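Local coordinates for phosphopantetheine adenylyltransferase (Archaeoglobus fulgidus, PDB 3DO8), which probably transfers an adenylyl group from ATP to 4'-phosphopantetheine, yielding dephospho-CoA and pyrophosphate in the coenzyme A pathway, at residues 59-62 / 63-67; 12-15 / 16-20; 105-109 / 110-114; 80-84 / 85-89. One frame throughout, in Å; residues are numbered along the deposited sequence. Where two conformers were deposited one is given.

Contact 1 (59-62 / 63-67); sequences KRYV and MRKYG
Tyr61 and Lys65, one helical turn apart, pack side chain to side chain: Lys65 CG lies obliquely against the phenol, 3.6 Å from Tyr61 CE1, and the lysine chain then bends away. With CG of Tyr61 opposite its own backbone N (chi1 170°), the ring leans forward along the helix axis and reaches the next turn. It also meets the ring edge of Tyr66, at 4.2 Å between Tyr61 CE2 and Tyr66 CE2. Val62 adds CG1 beside Tyr66 CB, also at 4.2 Å. Tyr61, Val62 and Tyr66 pack in turn on Lys17, Ile20 and Ile24. Among polar contacts, water 1 sits in the plane of both phenols and bridges them, 2.6 Å from Tyr61 OH and 2.7 Å from Tyr66 OH, to which it donates. Tyr66 OH is also hydrogen-bonded to Asp21, which ties this end of the helix to helix 14-27. An alanine in place of Tyr61 is likely to leave water 1 without one of its two hydroxyl partners and to open a gap beside Lys65 CG and the Tyr66 edge. The backbone supplies regular i to i+4 bonds, such as Lys65 N to Tyr61 O at 3.0 Å. Near the end, Val62 O accepts from Tyr66 N at 2.8 Å and only weakly from Gly67 N, where positive phi (76°) takes the chain out of the helix. This is the last turn of an amphipathic helix, 51-66, lying against helix 14-27 in the Rossmann-like alpha/beta fold of the nucleotidyltransferases.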
loop_
_atom_site.group_PDB
_atom_site.type_symbol
_atom_site.label_atom_id
_atom_site.label_comp_id
_atom_site.label_asym_id
_atom_site.label_seq_id
_atom_site.Cartn_x
_atom_site.Cartn_y
_atom_site.Cartn_z
ATOM N N LYS A 59 8.537 7.003 17.641
ATOM C CA LYS A 59 9.862 7.522 17.284
ATOM C C LYS A 59 10.962 6.502 17.548
ATOM O O LYS A 59 11.830 6.293 16.682
ATOM C CB LYS A 59 10.151 8.833 18.008
ATOM C CG LYS A 59 9.402 10.004 17.407
ATOM C CD LYS A 59 9.942 11.334 17.943
ATOM C CE LYS A 59 9.579 11.541 19.339
ATOM N NZ LYS A 59 10.172 12.854 19.851
ATOM N N ARG A 60 10.913 5.835 18.708
ATOM C CA ARG A 60 11.969 4.887 19.051
ATOM C C ARG A 60 11.951 3.672 18.161
ATOM O O ARG A 60 12.997 3.101 17.820
ATOM C CB ARG A 60 11.869 4.445 20.495
ATOM C CG ARG A 60 12.232 5.505 21.458
ATOM C CD ARG A 60 12.484 4.883 22.837
ATOM N NE ARG A 60 12.520 5.923 23.861
ATOM C CZ ARG A 60 11.490 6.254 24.636
ATOM N NH1 ARG A 60 10.317 5.627 24.503
ATOM N NH2 ARG A 60 11.635 7.232 25.518
ATOM N N TYR A 61 10.738 3.240 17.828
ATOM C CA TYR A 61 10.549 2.068 16.942
ATOM C C TYR A 61 11.138 2.364 15.560
ATOM O O TYR A 61 11.921 1.579 15.000
ATOM C CB TYR A 61 9.067 1.669 16.842
ATOM C CG TYR A 61 8.880 0.640 15.764
ATOM C CD1 TYR A 61 9.225 -0.680 15.986
ATOM C CD2 TYR A 61 8.425 0.996 14.491
ATOM C CE1 TYR A 61 9.132 -1.607 15.009
ATOM C CE2 TYR A 61 8.305 0.055 13.475
ATOM C CZ TYR A 61 8.666 -1.265 13.750
ATOM O OH TYR A 61 8.614 -2.259 12.817
ATOM N N VAL A 62 10.747 3.500 14.991
ATOM C CA VAL A 62 11.271 3.911 13.688
ATOM C C VAL A 62 12.804 4.095 13.694
ATOM O O VAL A 62 13.488 3.668 12.761
ATOM C CB VAL A 62 10.528 5.139 13.148
ATOM C CG1 VAL A 62 11.198 5.646 11.857
ATOM C CG2 VAL A 62 9.020 4.761 12.937
ATOM N N MET A 63 13.342 4.723 14.733
ATOM C CA MET A 63 14.798 4.848 14.846
ATOM C C MET A 63 15.462 3.476 14.847
ATOM O O MET A 63 16.416 3.243 14.103
ATOM C CB MET A 63 15.189 5.634 16.100
ATOM C CG MET A 63 16.705 5.800 16.273
ATOM S SD MET A 63 17.614 6.648 14.889
ATOM C CE MET A 63 16.964 8.019 15.400
ATOM N N ARG A 64 14.948 2.584 15.696
ATOM C CA ARG A 64 15.504 1.233 15.869
ATOM C C ARG A 64 15.521 0.406 14.577
ATOM O O ARG A 64 16.525 -0.249 14.282
ATOM C CB ARG A 64 14.710 0.519 16.962
ATOM C CG ARG A 64 15.258 -0.784 17.451
ATOM C CD ARG A 64 14.726 -1.119 18.863
ATOM N NE ARG A 64 13.254 -1.175 18.981
ATOM C CZ ARG A 64 12.461 -0.189 19.440
ATOM N NH1 ARG A 64 12.977 0.976 19.818
ATOM N NH2 ARG A 64 11.124 -0.370 19.521
ATOM N N LYS A 65 14.432 0.466 13.799
ATOM C CA LYS A 65 14.244 -0.351 12.578
ATOM C C LYS A 65 14.661 0.325 11.283
ATOM O O LYS A 65 15.040 -0.350 10.336
ATOM C CB LYS A 65 12.794 -0.828 12.454
ATOM C CG LYS A 65 12.381 -1.783 13.529
ATOM C CD LYS A 65 13.137 -3.095 13.462
ATOM C CE LYS A 65 12.563 -4.132 14.422
ATOM N NZ LYS A 65 13.323 -5.424 14.294
ATOM N N TYR A 66 14.590 1.648 11.239
ATOM C CA TYR A 66 14.826 2.402 10.002
ATOM C C TYR A 66 15.923 3.441 10.060
ATOM O O TYR A 66 16.291 3.993 9.016
ATOM C CB TYR A 66 13.545 3.082 9.498
ATOM C CG TYR A 66 12.459 2.067 9.225
ATOM C CD1 TYR A 66 12.367 1.428 7.985
ATOM C CD2 TYR A 66 11.528 1.696 10.207
ATOM C CE1 TYR A 66 11.367 0.467 7.732
ATOM C CE2 TYR A 66 10.557 0.741 9.948
ATOM C CZ TYR A 66 10.500 0.099 8.731
ATOM O OH TYR A 66 9.478 -0.840 8.512
ATOM N N GLY A 67 16.441 3.703 11.252
ATOM C CA GLY A 67 17.625 4.548 11.401
ATOM C C GLY A 67 17.392 6.034 11.238
ATOM O O GLY A 67 18.360 6.787 11.030
HETATM O O HOH W 1 7.727 -1.340 10.510
#

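Contact 2 (12-15 / 16-20); sequences LHEG and HKKLI
His13 and His16 stack face to face, two imidazoles laid together across the first turn of a helix: their centroids are 3.8 Å apart and their planes 18° from parallel. His16 CD2 stands 3.4 Å above the plane of the His13 ring, over its centre. The close approach of His13 NE2 to His16 NE2, 3.2 Å, is part of this stack and not a hydrogen bond. His13 gets there through the crowded position, CG between backbone N and carbonyl carbon (chi1 58°), which folds its ring back over the helix start. Gly15 makes room, since a beta-carbon on it would run into His13 CE1. Trp122 meets both imidazoles edge-to-face. On another side of His16, Leu12 CD2 rests 3.6 Å from His16 CB.

His13 is the N-cap residue, and its O accepts from Lys17 N at 3.0 Å. Glu14 crosses the Lys18 chain at about a right angle, Glu14 OE2 lying 3.5 Å from Lys18 CG. Their charges do not pair with each other: Glu14 forms a salt bridge with Arg138, while Lys18 NZ bonds to Ser133 and pairs with Glu88 of the second subunit. Residues 13-16, His-Glu-Gly-His, have the form of the HIGH-type signature at the start of the first helix in this Rossmann-like nucleotidyltransferase fold, consistent with a place in the ATP site, where the histidines of relatives meet the nucleotide phosphates.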
loop_
_atom_site.group_PDB
_atom_site.type_symbol
_atom_site.label_atom_id
_atom_site.label_comp_id
_atom_site.label_asym_id
_atom_site.label_seq_id
_atom_site.Cartn_x
_atom_site.Cartn_y
_atom_site.Cartn_z
ATOM N N LEU A 12 1.543 -0.198 20.211
ATOM C CA LEU A 12 2.150 -0.225 18.892
ATOM C C LEU A 12 2.293 -1.680 18.465
ATOM O O LEU A 12 3.198 -2.388 18.946
ATOM C CB LEU A 12 3.499 0.479 18.935
ATOM C CG LEU A 12 4.222 0.695 17.597
ATOM C CD1 LEU A 12 4.545 -0.573 16.818
ATOM C CD2 LEU A 12 3.459 1.562 16.721
ATOM N N HIS A 13 1.389 -2.146 17.603
ATOM C CA HIS A 13 1.273 -3.576 17.282
ATOM C C HIS A 13 1.726 -3.884 15.874
ATOM O O HIS A 13 2.164 -2.980 15.135
ATOM C CB HIS A 13 -0.149 -4.085 17.544
ATOM C CG HIS A 13 -1.229 -3.376 16.786
ATOM N ND1 HIS A 13 -1.242 -3.255 15.409
ATOM C CD2 HIS A 13 -2.348 -2.748 17.227
ATOM C CE1 HIS A 13 -2.336 -2.609 15.043
ATOM N NE2 HIS A 13 -3.022 -2.286 16.127
ATOM N N GLU A 14 1.652 -5.150 15.498
ATOM C CA GLU A 14 2.214 -5.621 14.239
ATOM C C GLU A 14 1.521 -4.958 13.045
ATOM O O GLU A 14 2.159 -4.656 12.035
ATOM C CB GLU A 14 2.148 -7.158 14.149
ATOM C CG GLU A 14 2.606 -7.706 12.787
ATOM C CD GLU A 14 3.999 -7.205 12.363
ATOM O OE1 GLU A 14 4.894 -7.087 13.252
ATOM O OE2 GLU A 14 4.217 -6.943 11.146
ATOM N N GLY A 15 0.232 -4.676 13.189
ATOM C CA GLY A 15 -0.498 -3.928 12.175
ATOM C C GLY A 15 0.106 -2.556 11.929
ATOM O O GLY A 15 0.358 -2.148 10.777
ATOM N N HIS A 16 0.338 -1.812 13.015
ATOM C CA HIS A 16 0.955 -0.496 12.902
ATOM C C HIS A 16 2.315 -0.617 12.218
ATOM O O HIS A 16 2.709 0.231 11.413
ATOM C CB HIS A 16 1.189 0.190 14.238
ATOM C CG HIS A 16 -0.044 0.455 15.040
ATOM N ND1 HIS A 16 -1.090 1.244 14.603
ATOM C CD2 HIS A 16 -0.355 0.076 16.300
ATOM C CE1 HIS A 16 -2.004 1.309 15.562
ATOM N NE2 HIS A 16 -1.589 0.592 16.588
ATOM N N LYS A 17 3.080 -1.633 12.586
ATOM C CA LYS A 17 4.383 -1.833 11.985
ATOM C C LYS A 17 4.306 -2.080 10.479
ATOM O O LYS A 17 5.171 -1.601 9.717
ATOM C CB LYS A 17 5.159 -2.889 12.737
ATOM C CG LYS A 17 5.362 -2.476 14.200
ATOM C CD LYS A 17 6.066 -3.558 15.011
ATOM C CE LYS A 17 6.182 -3.187 16.471
ATOM N NZ LYS A 17 6.840 -4.249 17.318
ATOM N N LYS A 18 3.249 -2.755 10.021
ATOM C CA LYS A 18 3.072 -2.922 8.578
ATOM C C LYS A 18 2.788 -1.584 7.915
ATOM O O LYS A 18 3.339 -1.274 6.854
ATOM C CB LYS A 18 1.974 -3.916 8.265
ATOM C CG LYS A 18 2.294 -5.344 8.680
ATOM C CD LYS A 18 1.109 -6.290 8.531
ATOM C CE LYS A 18 1.570 -7.753 8.628
ATOM N NZ LYS A 18 0.398 -8.643 8.438
ATOM N N LEU A 19 1.921 -0.794 8.529
ATOM C CA LEU A 19 1.602 0.524 7.986
ATOM C C LEU A 19 2.874 1.375 7.872
ATOM O O LEU A 19 3.102 2.067 6.873
ATOM C CB LEU A 19 0.612 1.253 8.886
ATOM C CG LEU A 19 -0.799 0.721 9.052
ATOM C CD1 LEU A 19 -1.705 1.787 9.734
ATOM C CD2 LEU A 19 -1.350 0.280 7.714
ATOM N N ILE A 20 3.657 1.368 8.942
ATOM C CA ILE A 20 4.871 2.163 9.002
ATOM C C ILE A 20 5.852 1.698 7.923
ATOM O O ILE A 20 6.503 2.537 7.250
ATOM C CB ILE A 20 5.515 2.103 10.426
ATOM C CG1 ILE A 20 4.670 2.911 11.407
ATOM C CG2 ILE A 20 6.955 2.616 10.432
ATOM C CD1 ILE A 20 4.918 2.630 12.885
#

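Contact 3 (105-109 / 110-114); sequences QKREE and LGKRK
Arg107 lays one face of its guanidinium over Lys112 CB, which stands 3.7 Å from the plane, offset toward the rim. The two residues also close the Schellman motif that ends helix 97-110: Lys112 N donates to Arg107 O at 2.9 Å, approaching from above the carbonyl plane, while Gly111 N reaches Glu108 O in a weak bond. Gly111 is the C-prime residue, at positive phi (93°), where a side chain would jam against the preceding carbonyl.

A bend at chi3 (67°) turns the arginine head side-on to the departing chain, so NE and NH2 both grip Arg113 O, each at 2.8 Å and with the oxygen in the guanidinium plane. NH1 goes to the carbonyls of Thr82 and Val85, and NH2 also meets Asp86, a carboxylate shared with Lys112 NZ. A leucine at Arg107 would probably leave these carbonyls without their donors, Asp86 without one of its cations, and the chain at Arg113 less firmly held to the helix.

Lys106 NZ bridges to Glu109 OE1 at 3.1 Å, on the syn side but well out of the carboxylate plane. Lys114 reaches across the helix, and its NZ bonds to Asn104 O and forms a salt bridge with Glu108 OE1 at 3.4 Å. Water 2 joins that last pair, donating to Glu108 OE1 at 2.5 Å and accepting from Lys114 NZ at 3.2 Å.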
loop_
_atom_site.group_PDB
_atom_site.type_symbol
_atom_site.label_atom_id
_atom_site.label_comp_id
_atom_site.label_asym_id
_atom_site.label_seq_id
_atom_site.Cartn_x
_atom_site.Cartn_y
_atom_site.Cartn_z
ATOM N N GLN A 105 -12.921 13.263 -0.471
ATOM C CA GLN A 105 -14.201 13.924 -0.812
ATOM C C GLN A 105 -14.122 15.394 -0.448
ATOM O O GLN A 105 -14.456 16.281 -1.270
ATOM C CB GLN A 105 -15.375 13.262 -0.106
ATOM C CG GLN A 105 -15.716 11.936 -0.692
ATOM C CD GLN A 105 -16.665 11.120 0.153
ATOM O OE1 GLN A 105 -17.112 11.551 1.224
ATOM N NE2 GLN A 105 -16.984 9.920 -0.327
ATOM N N LYS A 106 -13.607 15.655 0.761
ATOM C CA LYS A 106 -13.470 17.040 1.226
ATOM C C LYS A 106 -12.404 17.807 0.455
ATOM O O LYS A 106 -12.563 18.998 0.187
ATOM C CB LYS A 106 -13.193 17.125 2.723
ATOM C CG LYS A 106 -14.358 16.737 3.558
ATOM C CD LYS A 106 -15.395 17.836 3.508
ATOM C CE LYS A 106 -16.654 17.425 4.121
ATOM N NZ LYS A 106 -17.653 18.498 3.845
ATOM N N ARG A 107 -11.293 17.155 0.149
ATOM C CA ARG A 107 -10.295 17.806 -0.690
ATOM C C ARG A 107 -10.933 18.228 -2.014
ATOM O O ARG A 107 -10.724 19.355 -2.472
ATOM C CB ARG A 107 -9.084 16.907 -0.911
ATOM C CG ARG A 107 -8.204 16.827 0.327
ATOM C CD ARG A 107 -7.013 15.924 0.138
ATOM N NE ARG A 107 -6.041 16.442 -0.832
ATOM C CZ ARG A 107 -4.981 17.207 -0.565
ATOM N NH1 ARG A 107 -4.712 17.603 0.665
ATOM N NH2 ARG A 107 -4.154 17.566 -1.552
ATOM N N GLU A 108 -11.713 17.344 -2.615
ATOM C CA GLU A 108 -12.342 17.722 -3.893
ATOM C C GLU A 108 -13.271 18.919 -3.703
ATOM O O GLU A 108 -13.300 19.829 -4.541
ATOM C CB GLU A 108 -13.065 16.550 -4.543
ATOM C CG GLU A 108 -13.602 16.914 -5.948
ATOM C CD GLU A 108 -14.074 15.698 -6.743
ATOM O OE1 GLU A 108 -14.222 14.618 -6.170
ATOM O OE2 GLU A 108 -14.317 15.850 -7.972
ATOM N N GLU A 109 -14.029 18.931 -2.620
ATOM C CA GLU A 109 -14.936 20.052 -2.355
ATOM C C GLU A 109 -14.190 21.376 -2.159
ATOM O O GLU A 109 -14.707 22.450 -2.516
ATOM C CB GLU A 109 -15.799 19.781 -1.121
ATOM C CG GLU A 109 -16.783 18.649 -1.296
ATOM C CD GLU A 109 -17.603 18.383 -0.056
ATOM O OE1 GLU A 109 -17.641 19.234 0.869
ATOM O OE2 GLU A 109 -18.255 17.306 -0.019
ATOM N N LEU A 110 -13.014 21.309 -1.545
ATOM C CA LEU A 110 -12.229 22.489 -1.215
ATOM C C LEU A 110 -11.379 23.003 -2.379
ATOM O O LEU A 110 -10.951 24.173 -2.371
ATOM C CB LEU A 110 -11.304 22.191 -0.041
ATOM C CG LEU A 110 -12.026 21.947 1.291
ATOM C CD1 LEU A 110 -10.980 21.441 2.288
ATOM C CD2 LEU A 110 -12.762 23.207 1.771
ATOM N N GLY A 111 -11.161 22.158 -3.377
ATOM C CA GLY A 111 -10.338 22.498 -4.535
ATOM C C GLY A 111 -8.894 22.084 -4.386
ATOM O O GLY A 111 -7.981 22.771 -4.872
ATOM N N LYS A 112 -8.697 20.949 -3.705
ATOM C CA LYS A 112 -7.375 20.334 -3.559
ATOM C C LYS A 112 -7.308 19.051 -4.369
ATOM O O LYS A 112 -8.300 18.310 -4.469
ATOM C CB LYS A 112 -7.139 19.992 -2.098
ATOM C CG LYS A 112 -7.251 21.118 -1.145
ATOM C CD LYS A 112 -6.104 22.055 -1.254
ATOM C CE LYS A 112 -4.845 21.492 -0.606
ATOM N NZ LYS A 112 -3.647 22.308 -0.926
ATOM N N ARG A 113 -6.140 18.743 -4.910
ATOM C CA ARG A 113 -6.004 17.487 -5.651
ATOM C C ARG A 113 -6.138 16.296 -4.717
ATOM O O ARG A 113 -5.686 16.334 -3.607
ATOM C CB ARG A 113 -4.681 17.384 -6.354
ATOM C CG ARG A 113 -3.485 17.453 -5.481
ATOM C CD ARG A 113 -2.287 16.879 -6.237
ATOM N NE ARG A 113 -1.015 17.297 -5.652
ATOM C CZ ARG A 113 -0.503 18.526 -5.761
ATOM N NH1 ARG A 113 -1.164 19.486 -6.390
ATOM N NH2 ARG A 113 0.667 18.802 -5.205
ATOM N N LYS A 114 -6.713 15.231 -5.217
ATOM C CA LYS A 114 -6.878 14.039 -4.422
ATOM C C LYS A 114 -5.499 13.433 -4.098
ATOM O O LYS A 114 -4.494 13.653 -4.797
ATOM C CB LYS A 114 -7.829 13.061 -5.118
ATOM C CG LYS A 114 -9.319 13.484 -4.967
ATOM C CD LYS A 114 -10.267 12.530 -5.687
ATOM C CE LYS A 114 -11.695 12.866 -5.479
ATOM N NZ LYS A 114 -12.059 13.019 -4.018
HETATM O O HOH W 2 -15.284 13.315 -4.287
#

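Contact 4 (80-84 / 85-89); sequences GKTLD and VDFEY
Lys81 and Val85 close a compact turn in the loop that leads from strand 71-75 to strand 89-92 of the parallel sheet. Lys81 O takes two backbone donors: Asp84 N at 3.0 Å, closing a type I beta turn through Thr82 and Leu83, and Val85 N at 3.0 Å, almost straight along the C=O axis. The side chains repeat the pairing: Val85 CG2 rests 3.9 Å from Lys81 CB, the lysine CD stays beside the same methyl, and the bend at chi3 (-67°) brings NZ back to it.

The close-packed side lies under the turn. Thr82 CG2 comes obliquely to the phenyl, 4.0 Å from Phe87 CE2, and Lys81 O faces the ring edge, while Met1 and Ile115 pack on Phe87 from elsewhere in the chain. Thr82 OG1 is bonded to Tyr79 O.

The looser side is that of Asp84, whose carboxylate is exposed, and of the partly exposed Lys81. Beyond the turn, Glu88 and buried Tyr89 lead into the sheet and the dimer interface, where they meet Lys18 and Asp21 of the second subunit. Val85 joins turn to core: while its CG2 lies along Lys81, its CG1 sits 3.7 Å above one face of the Phe87 ring, offset toward the rim.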
loop_
_atom_site.group_PDB
_atom_site.type_symbol
_atom_site.label_atom_id
_atom_site.label_comp_id
_atom_site.label_asym_id
_atom_site.label_seq_id
_atom_site.Cartn_x
_atom_site.Cartn_y
_atom_site.Cartn_z
ATOM N N GLY A 80 -6.532 15.740 10.555
ATOM C CA GLY A 80 -5.157 16.208 10.766
ATOM C C GLY A 80 -4.873 17.323 9.801
ATOM O O GLY A 80 -5.674 18.257 9.677
ATOM N N LYS A 81 -3.749 17.209 9.097
ATOM C CA LYS A 81 -3.339 18.199 8.110
ATOM C C LYS A 81 -3.729 17.842 6.671
ATOM O O LYS A 81 -3.331 18.512 5.725
ATOM C CB LYS A 81 -1.817 18.381 8.132
ATOM C CG LYS A 81 -1.202 18.911 9.425
ATOM C CD LYS A 81 0.294 19.186 9.173
ATOM C CE LYS A 81 1.139 17.878 8.900
ATOM N NZ LYS A 81 2.304 18.079 7.934
ATOM N N THR A 82 -4.504 16.785 6.499
ATOM C CA THR A 82 -4.684 16.230 5.166
ATOM C C THR A 82 -5.618 17.016 4.257
ATOM O O THR A 82 -5.729 16.691 3.101
ATOM C CB THR A 82 -5.200 14.779 5.223
ATOM O OG1 THR A 82 -6.490 14.784 5.823
ATOM C CG2 THR A 82 -4.220 13.855 5.976
ATOM N N LEU A 83 -6.280 18.079 4.753
ATOM C CA LEU A 83 -7.047 18.951 3.867
ATOM C C LEU A 83 -6.242 20.153 3.415
ATOM O O LEU A 83 -6.713 20.939 2.612
ATOM C CB LEU A 83 -8.319 19.441 4.563
ATOM C CG LEU A 83 -9.322 18.365 4.941
ATOM C CD1 LEU A 83 -10.563 18.970 5.551
ATOM C CD2 LEU A 83 -9.653 17.477 3.749
ATOM N N ASP A 84 -5.040 20.303 3.958
ATOM C CA ASP A 84 -4.228 21.500 3.778
ATOM C C ASP A 84 -2.953 21.128 3.006
ATOM O O ASP A 84 -2.691 21.642 1.904
ATOM C CB ASP A 84 -3.910 22.064 5.177
ATOM C CG ASP A 84 -3.520 23.512 5.163
ATOM O OD1 ASP A 84 -3.843 24.223 4.184
ATOM O OD2 ASP A 84 -2.898 23.932 6.161
ATOM N N VAL A 85 -2.205 20.186 3.544
ATOM C CA VAL A 85 -0.943 19.758 2.943
ATOM C C VAL A 85 -1.214 18.853 1.772
ATOM O O VAL A 85 -2.155 18.025 1.810
ATOM C CB VAL A 85 -0.075 19.010 3.985
ATOM C CG1 VAL A 85 1.246 18.445 3.347
ATOM C CG2 VAL A 85 0.203 19.883 5.191
ATOM N N ASP A 86 -0.375 18.956 0.743
ATOM C CA ASP A 86 -0.480 18.095 -0.408
ATOM C C ASP A 86 0.424 16.905 -0.106
ATOM O O ASP A 86 1.647 17.070 0.170
ATOM C CB ASP A 86 -0.094 18.772 -1.725
ATOM C CG ASP A 86 -1.105 19.834 -2.180
ATOM O OD1 ASP A 86 -2.299 19.757 -1.820
ATOM O OD2 ASP A 86 -0.702 20.760 -2.925
ATOM N N PHE A 87 -0.201 15.749 -0.017
ATOM C CA PHE A 87 0.470 14.468 0.117
ATOM C C PHE A 87 0.293 13.698 -1.182
ATOM O O PHE A 87 -0.764 13.784 -1.832
ATOM C CB PHE A 87 -0.158 13.637 1.258
ATOM C CG PHE A 87 0.058 14.210 2.618
ATOM C CD1 PHE A 87 1.273 14.049 3.266
ATOM C CD2 PHE A 87 -0.967 14.883 3.281
ATOM C CE1 PHE A 87 1.482 14.585 4.522
ATOM C CE2 PHE A 87 -0.771 15.409 4.547
ATOM C CZ PHE A 87 0.462 15.264 5.170
ATOM N N GLU A 88 1.306 12.927 -1.547
ATOM C CA GLU A 88 1.177 12.028 -2.688
ATOM C C GLU A 88 0.387 10.745 -2.343
ATOM O O GLU A 88 -0.455 10.305 -3.122
ATOM C CB GLU A 88 2.553 11.659 -3.231
ATOM C CG GLU A 88 2.506 10.852 -4.494
ATOM C CD GLU A 88 3.872 10.775 -5.207
ATOM O OE1 GLU A 88 4.814 11.518 -4.817
ATOM O OE2 GLU A 88 4.010 9.969 -6.151
ATOM N N TYR A 89 0.686 10.158 -1.184
ATOM C CA TYR A 89 0.075 8.910 -0.730
ATOM C C TYR A 89 -0.434 9.120 0.704
ATOM O O TYR A 89 0.206 9.816 1.500
ATOM C CB TYR A 89 1.121 7.776 -0.702
ATOM C CG TYR A 89 1.575 7.322 -2.075
ATOM C CD1 TYR A 89 0.691 6.713 -2.947
ATOM C CD2 TYR A 89 2.892 7.506 -2.496
ATOM C CE1 TYR A 89 1.089 6.277 -4.182
ATOM C CE2 TYR A 89 3.300 7.093 -3.759
ATOM C CZ TYR A 89 2.382 6.469 -4.594
ATOM O OH TYR A 89 2.715 6.007 -5.868
#

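Overall arrangement
The four contacts form two pairs, with contact 3 across the chain's centre from contacts 1 and 2. Contacts 1 and 2, centres 13 Å apart, are neighbouring helices in direct touch: Tyr61 OH lies 3.5 Å from Lys17 CB, and Val62 CG2 3.9 Å from Ile20 CG2. Contacts 3 and 4, centres 10 Å apart, meet through the Arg107 head and also by packing, Lys106 CB lying 3.7 Å from Leu83 CD2. Contacts 1 and 3 are about 33 Å apart between centres. Contact 2, with its HIGH-type sequence, probably marks the ATP site; contact 3 is about 28 Å from it, centre to centre. In the dimer, contact 4 reaches Lys18 of the second subunit's contact 2 through Glu88.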